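Local coordinates for protein aggregative adherence fimbrial subunit AggA (Escherichia coli O104:H4 str. C227-11, PDB 4PH8) that is the major subunit of type I aggregative adherence fimbriae and probably helps the bacterium adhere by binding host fibronectin, at residues I18-P23 with F36-T41; G59-W64 with G92-I97; P80-G85 with L108-S113. All coordinates share one frame; numbering follows the deposited sequence.

Three contacts step across the immunoglobulin-like beta sandwich of this fimbrial subunit. Contact 1 (18-23 with 36-41) and contact 3 (80-85 with 108-113) belong to the same sheet, their centres about 11 Å apart, because strands 34-41 and 108-114 are neighbours; backbone pairs such as Ala-38 with Ala-110 join them. Contact 2 (59-64 with 92-97) has its centre about 12 Å from contact 3 and about 17 Å from contact 1; strand 52-68, which carries 59-64, pairs with 75-82 of contact 3, and Trp-64 and Ile-97 reach into the core against Val-112 and Ile-82. Along the chain contact 1 closes first, whereas contacts 2 and 3 interleave, so strands distant in sequence meet in one core.

Contact 1: residues I18-P23 with F36-T41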
ATOM      1  N   ILE A  18      -3.041  -2.137  -8.556  1.00 14.91           N
ATOM      2  CA  ILE A  18      -2.990  -2.480  -7.122  1.00 13.48           C
ATOM      3  C   ILE A  18      -4.077  -3.486  -6.786  1.00 13.71           C
ATOM      4  O   ILE A  18      -5.217  -3.372  -7.245  1.00 16.95           O
ATOM      5  CB  ILE A  18      -3.085  -1.232  -6.196  1.00 15.91           C
ATOM      6  CG1 ILE A  18      -3.146  -1.617  -4.711  1.00 14.68           C
ATOM      7  CG2 ILE A  18      -4.291  -0.364  -6.531  1.00 17.76           C
ATOM      8  CD1 ILE A  18      -2.875  -0.469  -3.766  1.00 15.18           C
ATOM      9  N   THR A  19      -3.713  -4.477  -5.993  1.00 11.46           N
ATOM     10  CA  THR A  19      -4.703  -5.300  -5.311  1.00 10.63           C
ATOM     11  C   THR A  19      -4.436  -5.262  -3.814  1.00  9.62           C
ATOM     12  O   THR A  19      -3.300  -4.997  -3.364  1.00  9.96           O
ATOM     13  CB  THR A  19      -4.680  -6.757  -5.807  1.00 12.82           C
ATOM     14  OG1 THR A  19      -3.426  -7.354  -5.480  1.00 13.36           O
ATOM     15  CG2 THR A  19      -4.896  -6.827  -7.310  1.00 14.55           C
ATOM     16  N   THR A  20      -5.483  -5.529  -3.041  1.00 10.54           N
ATOM     17  CA  THR A  20      -5.362  -5.637  -1.599  1.00 10.89           C
ATOM     18  C   THR A  20      -6.086  -6.866  -1.079  1.00 11.70           C
ATOM     19  O   THR A  20      -6.875  -7.496  -1.791  1.00 11.91           O
ATOM     20  CB  THR A  20      -5.999  -4.443  -0.899  1.00 11.98           C
ATOM     21  OG1 THR A  20      -7.427  -4.512  -1.047  1.00 14.83           O
ATOM     22  CG2 THR A  20      -5.496  -3.138  -1.470  1.00 11.88           C
ATOM     23  N   THR A  21      -5.848  -7.160   0.192  1.00 10.83           N
ATOM     24  CA  THR A  21      -6.635  -8.129   0.933  1.00 12.70           C
ATOM     25  C   THR A  21      -8.121  -7.815   0.779  1.00 13.17           C
ATOM     26  O   THR A  21      -8.528  -6.644   0.846  1.00 13.20           O
ATOM     27  CB  THR A  21      -6.258  -8.058   2.415  1.00 12.79           C
ATOM     28  OG1 THR A  21      -4.845  -8.173   2.550  1.00 14.43           O
ATOM     29  CG2 THR A  21      -6.937  -9.163   3.257  1.00 14.83           C
ATOM     30  N   PRO A  22      -8.945  -8.848   0.567  1.00 13.97           N
ATOM     31  CA  PRO A  22     -10.368  -8.565   0.558  1.00 17.20           C
ATOM     32  C   PRO A  22     -10.890  -8.208   1.955  1.00 17.91           C
ATOM     33  O   PRO A  22     -10.189  -8.396   2.950  1.00 17.71           O
ATOM     34  CB  PRO A  22     -10.968  -9.891   0.093  1.00 17.25           C
ATOM     35  CG  PRO A  22     -10.039 -10.902   0.615  1.00 16.45           C
ATOM     36  CD  PRO A  22      -8.680 -10.293   0.442  1.00 14.42           C
ATOM     37  N   PRO A  23     -12.131  -7.729   2.040  1.00 17.56           N
ATOM     38  CA  PRO A  23     -12.685  -7.390   3.337  1.00 18.67           C
ATOM     39  C   PRO A  23     -12.621  -8.551   4.324  1.00 18.89           C
ATOM     40  O   PRO A  23     -12.836  -9.709   3.958  1.00 18.86           O
ATOM     41  CB  PRO A  23     -14.133  -7.055   3.004  1.00 16.41           C
ATOM     42  CG  PRO A  23     -14.057  -6.532   1.616  1.00 17.56           C
ATOM     43  CD  PRO A  23     -13.100  -7.470   0.962  1.00 18.20           C
ATOM     44  N   PHE A  36      -3.160  -7.324   6.709  1.00 13.61           N
ATOM     45  CA  PHE A  36      -3.647  -6.583   5.558  1.00 14.53           C
ATOM     46  C   PHE A  36      -2.447  -6.381   4.632  1.00 14.34           C
ATOM     47  O   PHE A  36      -1.364  -6.043   5.090  1.00 15.94           O
ATOM     48  CB  PHE A  36      -4.196  -5.207   5.939  1.00 14.29           C
ATOM     49  CG  PHE A  36      -5.226  -5.225   7.043  1.00 15.75           C
ATOM     50  CD1 PHE A  36      -6.562  -5.448   6.762  1.00 15.61           C
ATOM     51  CD2 PHE A  36      -4.860  -4.953   8.338  1.00 16.87           C
ATOM     52  CE1 PHE A  36      -7.510  -5.446   7.771  1.00 19.67           C
ATOM     53  CE2 PHE A  36      -5.808  -4.944   9.366  1.00 15.53           C
ATOM     54  CZ  PHE A  36      -7.131  -5.193   9.069  1.00 19.59           C
ATOM     55  N   SER A  37      -2.636  -6.591   3.342  1.00 12.37           N
ATOM     56  CA  SER A  37      -1.545  -6.435   2.425  1.00 13.30           C
ATOM     57  C   SER A  37      -2.003  -5.856   1.121  1.00 10.87           C
ATOM     58  O   SER A  37      -3.191  -5.879   0.785  1.00 10.53           O
ATOM     59  CB  SER A  37      -0.847  -7.751   2.205  1.00 15.11           C
ATOM     60  OG  SER A  37      -1.695  -8.696   1.625  1.00 13.96           O
ATOM     61  N   ALA A  38      -1.032  -5.278   0.425  1.00 10.70           N
ATOM     62  CA  ALA A  38      -1.231  -4.638  -0.858  1.00 10.65           C
ATOM     63  C   ALA A  38      -0.092  -5.045  -1.789  1.00  9.51           C
ATOM     64  O   ALA A  38       1.028  -5.335  -1.352  1.00 10.49           O
ATOM     65  CB  ALA A  38      -1.273  -3.129  -0.707  1.00 11.63           C
ATOM     66  N   LYS A  39      -0.393  -5.043  -3.072  1.00 10.29           N
ATOM     67  CA  LYS A  39       0.545  -5.439  -4.101  1.00 11.30           C
ATOM     68  C   LYS A  39       0.360  -4.485  -5.268  1.00 10.23           C
ATOM     69  O   LYS A  39      -0.766  -4.162  -5.634  1.00 11.08           O
ATOM     70  CB  LYS A  39       0.250  -6.905  -4.498  1.00 14.72           C
ATOM     71  CG  LYS A  39       0.745  -7.379  -5.842  1.00 18.88           C
ATOM     72  CD  LYS A  39       0.481  -8.866  -6.065  1.00 19.95           C
ATOM     73  CE  LYS A  39      -0.983  -9.266  -6.252  1.00 19.56           C
ATOM     74  NZ  LYS A  39      -1.756  -8.535  -7.266  1.00 23.78           N
ATOM     75  N   VAL A  40       1.470  -4.020  -5.836  1.00 10.50           N
ATOM     76  CA  VAL A  40       1.437  -3.054  -6.934  1.00 10.76           C
ATOM     77  C   VAL A  40       2.317  -3.553  -8.081  1.00 10.32           C
ATOM     78  O   VAL A  40       3.416  -4.057  -7.873  1.00  9.90           O
ATOM     79  CB  VAL A  40       1.906  -1.632  -6.487  1.00 12.44           C
ATOM     80  CG1 VAL A  40       1.657  -0.631  -7.602  1.00 13.72           C
ATOM     81  CG2 VAL A  40       1.186  -1.209  -5.222  1.00 14.12           C
ATOM     82  N   THR A  41       1.821  -3.412  -9.300  1.00 11.00           N
ATOM     83  CA  THR A  41       2.606  -3.771 -10.468  1.00 11.19           C
ATOM     84  C   THR A  41       2.216  -2.836 -11.597  1.00 11.58           C
ATOM     85  O   THR A  41       1.401  -1.918 -11.420  1.00 11.52           O
ATOM     86  CB  THR A  41       2.419  -5.263 -10.844  1.00 11.62           C
ATOM     87  OG1 THR A  41       3.421  -5.669 -11.801  1.00 11.30           O
ATOM     88  CG2 THR A  41       1.023  -5.533 -11.370  1.00 13.15           C
TER
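Phe-36 opens the pairing with its CA beside Thr-21 OG1, while its ring goes inward to Met-128 and Ile-151. Ser-37 is held twice by Thr-21: its N donates to Thr-21 OG1 at 2.8 Å, and its O accepts from Thr-21 N at 3.0 Å. With OG1 beside its own backbone N (chi1 -52°), the Thr-21 hydroxyl takes the place a strand carbonyl would fill, carrying the ladder one step past the end of strand 17-20. Ala-38 faces Thr-20 in a non-hydrogen-bonded pair, and its CB lies 4.4 Å from Ile-18 CD1. Lys-39 and Thr-19 form the hydrogen-bonded pair, N to O in both directions. Their side chains run alongside each other on the outer face; the lysine chain, extended at first, bends at chi3 (70°) and chi4 (52°), curling back so that NZ donates to Thr-19 OG1 at 2.7 Å. Val-40, opposite Ile-18, returns to the inner face, where its CG2 is 4.4 Å from Ile-18 CD1. Leu-55 and Ala-132 pack against both of these residues from across the sandwich. This is an antiparallel strand pair at the margin of an immunoglobulin-like fimbrial sandwich, with Ile-18, Ala-38 and Val-40 turned to the core and the Thr-19 hydroxyl and Lys-39 ammonium on the other face.

Contact 2: residues G59-W64 with G92-I97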
ATOM      1  N   GLY A  59      -1.306   8.383   6.832  1.00 22.07           N
ATOM      2  CA  GLY A  59      -0.921   8.780   8.173  1.00 22.83           C
ATOM      3  C   GLY A  59       0.359   9.581   8.215  1.00 23.87           C
ATOM      4  O   GLY A  59       0.946   9.906   7.165  1.00 20.31           O
ATOM      5  N   PRO A  60       0.819   9.905   9.438  1.00 25.89           N
ATOM      6  CA  PRO A  60       2.103  10.596   9.551  1.00 28.64           C
ATOM      7  C   PRO A  60       3.190   9.742   8.937  1.00 23.91           C
ATOM      8  O   PRO A  60       3.156   8.516   9.060  1.00 26.70           O
ATOM      9  CB  PRO A  60       2.310  10.755  11.058  1.00 30.83           C
ATOM     10  CG  PRO A  60       1.406   9.765  11.697  1.00 31.04           C
ATOM     11  CD  PRO A  60       0.276   9.497  10.742  1.00 27.96           C
ATOM     12  N   ALA A  61       4.109  10.387   8.230  1.00 22.43           N
ATOM     13  CA  ALA A  61       5.202   9.696   7.560  1.00 21.30           C
ATOM     14  C   ALA A  61       4.688   8.630   6.587  1.00 20.02           C
ATOM     15  O   ALA A  61       5.381   7.683   6.326  1.00 24.13           O
ATOM     16  CB  ALA A  61       6.149   9.069   8.572  1.00 24.66           C
ATOM     17  N   ASN A  62       3.491   8.846   6.047  1.00 18.71           N
ATOM     18  CA  ASN A  62       2.846   7.949   5.075  1.00 18.01           C
ATOM     19  C   ASN A  62       2.561   6.558   5.622  1.00 17.40           C
ATOM     20  O   ASN A  62       2.392   5.599   4.861  1.00 17.25           O
ATOM     21  CB  ASN A  62       3.648   7.926   3.790  1.00 18.82           C
ATOM     22  CG  ASN A  62       3.682   9.292   3.127  1.00 20.37           C
ATOM     23  OD1 ASN A  62       2.638   9.875   2.822  1.00 24.37           O
ATOM     24  ND2 ASN A  62       4.871   9.816   2.914  1.00 19.55           N
ATOM     25  N   LYS A  63       2.422   6.464   6.943  1.00 19.00           N
ATOM     26  CA  LYS A  63       2.025   5.209   7.574  1.00 19.34           C
ATOM     27  C   LYS A  63       0.566   4.888   7.223  1.00 17.78           C
ATOM     28  O   LYS A  63      -0.190   5.741   6.776  1.00 18.83           O
ATOM     29  CB  LYS A  63       2.278   5.234   9.088  1.00 22.01           C
ATOM     30  CG  LYS A  63       3.757   5.161   9.409  1.00 24.10           C
ATOM     31  CD  LYS A  63       4.090   5.205  10.892  1.00 28.23           C
ATOM     32  CE  LYS A  63       5.593   5.398  11.066  1.00 34.87           C
ATOM     33  NZ  LYS A  63       6.014   5.542  12.484  1.00 38.99           N
ATOM     34  N   TRP A  64       0.200   3.627   7.350  1.00 18.15           N
ATOM     35  CA  TRP A  64      -1.125   3.192   6.944  1.00 18.17           C
ATOM     36  C   TRP A  64      -2.082   3.374   8.101  1.00 21.06           C
ATOM     37  O   TRP A  64      -1.744   3.035   9.216  1.00 22.14           O
ATOM     38  CB  TRP A  64      -1.060   1.723   6.535  1.00 16.35           C
ATOM     39  CG  TRP A  64      -0.137   1.425   5.373  1.00 15.17           C
ATOM     40  CD1 TRP A  64       0.813   2.238   4.820  1.00 14.21           C
ATOM     41  CD2 TRP A  64      -0.068   0.189   4.653  1.00 13.53           C
ATOM     42  NE1 TRP A  64       1.458   1.591   3.785  1.00 14.27           N
ATOM     43  CE2 TRP A  64       0.931   0.333   3.659  1.00 12.89           C
ATOM     44  CE3 TRP A  64      -0.769  -1.017   4.735  1.00 15.30           C
ATOM     45  CZ2 TRP A  64       1.254  -0.691   2.769  1.00 13.05           C
ATOM     46  CZ3 TRP A  64      -0.448  -2.038   3.841  1.00 12.60           C
ATOM     47  CH2 TRP A  64       0.568  -1.864   2.871  1.00 12.11           C
ATOM     48  N   GLY A  92      14.331   4.978   5.486  1.00 26.15           N
ATOM     49  CA  GLY A  92      13.389   4.622   6.531  1.00 27.45           C
ATOM     50  C   GLY A  92      12.958   5.725   7.479  1.00 27.61           C
ATOM     51  O   GLY A  92      12.299   5.445   8.474  1.00 31.48           O
ATOM     52  N   THR A  93      13.311   6.975   7.197  1.00 30.92           N
ATOM     53  CA  THR A  93      12.784   8.085   7.987  1.00 34.05           C
ATOM     54  C   THR A  93      11.319   8.348   7.627  1.00 29.47           C
ATOM     55  O   THR A  93      10.586   8.935   8.416  1.00 38.43           O
ATOM     56  CB  THR A  93      13.631   9.364   7.823  1.00 36.77           C
ATOM     57  OG1 THR A  93      13.731   9.708   6.438  1.00 39.85           O
ATOM     58  CG2 THR A  93      15.028   9.148   8.374  1.00 33.43           C
ATOM     59  N   ASP A  94      10.900   7.886   6.446  1.00 24.86           N
ATOM     60  CA  ASP A  94       9.502   7.941   6.019  1.00 26.50           C
ATOM     61  C   ASP A  94       9.032   6.545   5.585  1.00 25.54           C
ATOM     62  O   ASP A  94       9.841   5.727   5.138  1.00 29.53           O
ATOM     63  CB  ASP A  94       9.348   8.916   4.861  1.00 27.81           C
ATOM     64  CG  ASP A  94       7.910   9.293   4.624  1.00 30.91           C
ATOM     65  OD1 ASP A  94       7.384  10.124   5.415  1.00 34.64           O
ATOM     66  OD2 ASP A  94       7.316   8.749   3.670  1.00 27.58           O
ATOM     67  N   ALA A  95       7.733   6.280   5.714  1.00 20.01           N
ATOM     68  CA  ALA A  95       7.191   4.945   5.407  1.00 18.55           C
ATOM     69  C   ALA A  95       6.714   4.789   3.964  1.00 18.46           C
ATOM     70  O   ALA A  95       6.274   3.708   3.589  1.00 15.22           O
ATOM     71  CB  ALA A  95       6.064   4.588   6.361  1.00 20.75           C
ATOM     72  N   LYS A  96       6.783   5.842   3.152  1.00 18.17           N
ATOM     73  CA  LYS A  96       6.446   5.701   1.730  1.00 17.58           C
ATOM     74  C   LYS A  96       7.385   4.668   1.097  1.00 14.73           C
ATOM     75  O   LYS A  96       8.574   4.634   1.385  1.00 15.47           O
ATOM     76  CB  LYS A  96       6.512   7.046   1.014  1.00 19.15           C
ATOM     77  CG  LYS A  96       6.252   6.994  -0.476  1.00 19.39           C
ATOM     78  CD  LYS A  96       6.149   8.390  -1.075  1.00 22.10           C
ATOM     79  CE  LYS A  96       4.829   9.053  -0.751  1.00 22.56           C
ATOM     80  NZ  LYS A  96       4.841  10.473  -1.209  1.00 27.93           N
ATOM     81  N   ILE A  97       6.829   3.799   0.260  1.00 13.82           N
ATOM     82  CA  ILE A  97       7.568   2.668  -0.287  1.00 12.58           C
ATOM     83  C   ILE A  97       7.711   2.807  -1.784  1.00 12.70           C
ATOM     84  O   ILE A  97       6.757   3.193  -2.446  1.00 14.32           O
ATOM     85  CB  ILE A  97       6.771   1.375  -0.032  1.00 11.93           C
ATOM     86  CG1 ILE A  97       6.398   1.274   1.451  1.00 12.82           C
ATOM     87  CG2 ILE A  97       7.543   0.158  -0.527  1.00 11.08           C
ATOM     88  CD1 ILE A  97       5.150   0.438   1.694  1.00 13.60           C
TER
HETATM   89  O   HOH W   1       3.564   3.513   3.294  1.00 15.66           O
HETATM   90  O   HOH W   2       2.549  11.733   0.250  1.00 47.02           O
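Asp-94 OD2 is gripped by two N-H groups, one from each segment. Asn-62 ND2 donates to it at 2.8 Å along a nearly straight path (168°), reaching the syn lone pair from within the amide plane, although amide and carboxylate planes stand 77° apart. The second donor, Lys-96 N, comes to the same OD2 at 3.0 Å from above the carboxylate plane and closes an Asx turn. Asp-94 CG lies opposite its own backbone N (chi1 -165°), which swings the carboxylate back toward residues 61 and 62; both N-H groups would be expected to steady its negative charge. Beside it, Ala-95 N donates to Ala-61 O at 2.8 Å, and the methyl of Ala-95 sits against Lys-63 CG. Over the Asn-62 amide passes the side chain of Lys-96, whose CE comes 3.7 Å from ND2; a water links its NZ to Asn-62 OD1, and Trp-56 offers this lysine a cation-pi partner. A second water, nearer the core, donates to Asn-62 O and Ala-95 O and accepts from Trp-64 NE1 at 2.9 Å, lying at the ring edge in the indole plane. Deeper still, Trp-64 CZ2 meets Ile-97 CD1 at 4.2 Å. Ala-61 and Asn-62 both have positive phi, in the tight turn that interrupts strand 52-68. The arrangement is a turn-to-loop junction at the edge of the beta sandwich, where the aspartate of an Asx turn, a backbone bond and two bridging waters join a break in strand 52-68 to the connection entering strand 97-100.

Contact 3: residues P80-G85 with L108-S113; sequences PSIDGG and LNASVS
Pro-80 starts the pairing by resting its CA 3.6 Å from Val-112 CG1, with its ring turned inward to Trp-64. It also brings its CA-H to Ser-111 O, the carbonyl that receives the next residue's N-H. Ser-81 forms the hydrogen-bonded pair with Ser-111: Ser-81 N to Ser-111 O is 2.8 Å, and the return bond from Ser-111 N to Ser-81 O is just as short. Both serine side chains stand on the outer face. Ile-82, in the non-hydrogen-bonded pair with Ala-110, crosses to the inner face, where its CG2 touches Ala-110 CB at 3.9 Å and Ile-97 packs on both. CG1 of Ile-82 falls between its backbone N and carbonyl carbon (chi1 68°), leaving CG2 to make this contact while the longer branch leads away.

At Asp-83 the backbone still gives its N-H to Asn-109 O, but a side chain completes the ladder. OD2 accepts from Asn-109 N at 2.8 Å through its anti lone pair, with 167° at the hydrogen, standing in for the missing strand carbonyl. The other oxygen, OD1, takes Gly-85 N at 2.8 Å in an Asx turn and forms a salt bridge with Lys-99, so both carboxylate oxygens are held and the charge is probably balanced. Here strand 75-82 leaves its antiparallel partner 108-114 in the immunoglobulin-like fimbrial sandwich, with an aspartate both finishing the strand ladder and starting the turn that follows.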
ATOM      1  N   PRO A  80       4.343  -0.232   7.807  1.00 14.11           N
ATOM      2  CA  PRO A  80       4.405  -1.363   6.886  1.00 13.55           C
ATOM      3  C   PRO A  80       5.693  -2.177   6.937  1.00 11.47           C
ATOM      4  O   PRO A  80       6.769  -1.665   7.270  1.00 13.73           O
ATOM      5  CB  PRO A  80       4.269  -0.730   5.494  1.00 13.70           C
ATOM      6  CG  PRO A  80       4.441   0.723   5.679  1.00 17.29           C
ATOM      7  CD  PRO A  80       4.312   1.069   7.123  1.00 16.46           C
ATOM      8  N   SER A  81       5.544  -3.440   6.557  1.00 10.25           N
ATOM      9  CA  SER A  81       6.636  -4.300   6.138  1.00 11.03           C
ATOM     10  C   SER A  81       6.554  -4.472   4.636  1.00 11.04           C
ATOM     11  O   SER A  81       5.462  -4.513   4.073  1.00 14.51           O
ATOM     12  CB  SER A  81       6.512  -5.648   6.826  1.00 11.85           C
ATOM     13  OG  SER A  81       6.652  -5.454   8.214  1.00 12.85           O
ATOM     14  N   ILE A  82       7.710  -4.579   4.004  1.00  9.83           N
ATOM     15  CA  ILE A  82       7.817  -4.577   2.555  1.00  9.92           C
ATOM     16  C   ILE A  82       8.712  -5.713   2.090  1.00  9.96           C
ATOM     17  O   ILE A  82       9.543  -6.244   2.853  1.00  9.68           O
ATOM     18  CB  ILE A  82       8.305  -3.208   2.028  1.00 10.64           C
ATOM     19  CG1 ILE A  82       9.759  -2.922   2.435  1.00 10.40           C
ATOM     20  CG2 ILE A  82       7.350  -2.122   2.493  1.00 11.33           C
ATOM     21  CD1 ILE A  82      10.291  -1.588   1.912  1.00 10.69           C
ATOM     22  N   ASP A  83       8.532  -6.108   0.834  1.00 10.08           N
ATOM     23  CA  ASP A  83       9.348  -7.194   0.300  1.00 10.77           C
ATOM     24  C   ASP A  83      10.836  -6.806   0.211  1.00 11.24           C
ATOM     25  O   ASP A  83      11.221  -5.631   0.291  1.00 11.50           O
ATOM     26  CB  ASP A  83       8.786  -7.722  -1.030  1.00 11.30           C
ATOM     27  CG  ASP A  83       9.005  -6.791  -2.209  1.00 11.00           C
ATOM     28  OD1 ASP A  83      10.179  -6.548  -2.546  1.00 12.34           O
ATOM     29  OD2 ASP A  83       8.009  -6.358  -2.852  1.00 12.63           O
ATOM     30  N   GLY A  84      11.672  -7.815   0.061  1.00 12.96           N
ATOM     31  CA  GLY A  84      13.097  -7.609   0.103  1.00 13.79           C
ATOM     32  C   GLY A  84      13.681  -6.766  -1.001  1.00 13.27           C
ATOM     33  O   GLY A  84      14.824  -6.293  -0.872  1.00 16.16           O
ATOM     34  N   GLY A  85      12.932  -6.583  -2.089  1.00 12.58           N
ATOM     35  CA  GLY A  85      13.400  -5.761  -3.193  1.00 14.43           C
ATOM     36  C   GLY A  85      12.937  -4.317  -3.186  1.00 14.43           C
ATOM     37  O   GLY A  85      13.305  -3.542  -4.061  1.00 16.80           O
ATOM     38  N   LEU A 108       5.642  -5.081  -6.217  1.00  9.18           N
ATOM     39  CA  LEU A 108       5.887  -4.521  -4.900  1.00 10.51           C
ATOM     40  C   LEU A 108       4.833  -5.078  -3.959  1.00 10.04           C
ATOM     41  O   LEU A 108       3.639  -4.931  -4.218  1.00 11.49           O
ATOM     42  CB  LEU A 108       5.753  -3.009  -4.949  1.00 10.81           C
ATOM     43  CG  LEU A 108       5.797  -2.231  -3.631  1.00 13.82           C
ATOM     44  CD1 LEU A 108       7.018  -2.589  -2.820  1.00 17.16           C
ATOM     45  CD2 LEU A 108       5.783  -0.742  -3.934  1.00 14.93           C
ATOM     46  N   ASN A 109       5.272  -5.727  -2.885  1.00  9.00           N
ATOM     47  CA  ASN A 109       4.368  -6.269  -1.875  1.00 10.24           C
ATOM     48  C   ASN A 109       4.678  -5.619  -0.533  1.00  9.73           C
ATOM     49  O   ASN A 109       5.848  -5.408  -0.169  1.00 11.01           O
ATOM     50  CB  ASN A 109       4.498  -7.805  -1.769  1.00 11.88           C
ATOM     51  CG  ASN A 109       3.708  -8.555  -2.841  1.00 12.86           C
ATOM     52  OD1 ASN A 109       2.490  -8.644  -2.752  1.00 18.26           O
ATOM     53  ND2 ASN A 109       4.400  -9.110  -3.845  1.00 14.27           N
ATOM     54  N   ALA A 110       3.620  -5.275   0.186  1.00 10.68           N
ATOM     55  CA  ALA A 110       3.724  -4.702   1.522  1.00  9.60           C
ATOM     56  C   ALA A 110       2.552  -5.151   2.368  1.00 10.66           C
ATOM     57  O   ALA A 110       1.455  -5.446   1.861  1.00 10.46           O
ATOM     58  CB  ALA A 110       3.769  -3.190   1.477  1.00 10.07           C
ATOM     59  N   SER A 111       2.799  -5.189   3.668  1.00 11.98           N
ATOM     60  CA  SER A 111       1.773  -5.566   4.630  1.00 12.97           C
ATOM     61  C   SER A 111       1.853  -4.812   5.959  1.00 13.48           C
ATOM     62  O   SER A 111       2.874  -4.223   6.312  1.00 14.12           O
ATOM     63  CB  SER A 111       1.843  -7.062   4.886  1.00 13.78           C
ATOM     64  OG  SER A 111       3.013  -7.398   5.601  1.00 16.48           O
ATOM     65  N   VAL A 112       0.721  -4.787   6.658  1.00 16.00           N
ATOM     66  CA  VAL A 112       0.663  -4.316   8.035  1.00 15.99           C
ATOM     67  C   VAL A 112      -0.107  -5.343   8.834  1.00 18.58           C
ATOM     68  O   VAL A 112      -0.720  -6.260   8.271  1.00 15.47           O
ATOM     69  CB  VAL A 112       0.000  -2.923   8.178  1.00 16.88           C
ATOM     70  CG1 VAL A 112       0.861  -1.842   7.540  1.00 17.79           C
ATOM     71  CG2 VAL A 112      -1.434  -2.903   7.631  1.00 17.59           C
ATOM     72  N   SER A 113      -0.079  -5.184  10.149  1.00 21.81           N
ATOM     73  CA  SER A 113      -0.800  -6.085  11.032  1.00 22.08           C
ATOM     74  C   SER A 113      -1.372  -5.326  12.213  1.00 24.56           C
ATOM     75  O   SER A 113      -0.741  -4.392  12.735  1.00 24.02           O
ATOM     76  CB  SER A 113       0.130  -7.192  11.525  1.00 24.61           C
ATOM     77  OG  SER A 113      -0.593  -8.141  12.296  1.00 32.93           O
TER
HETATM   78  O   HOH W   3       7.376  -8.897  -4.237  1.00 17.92           O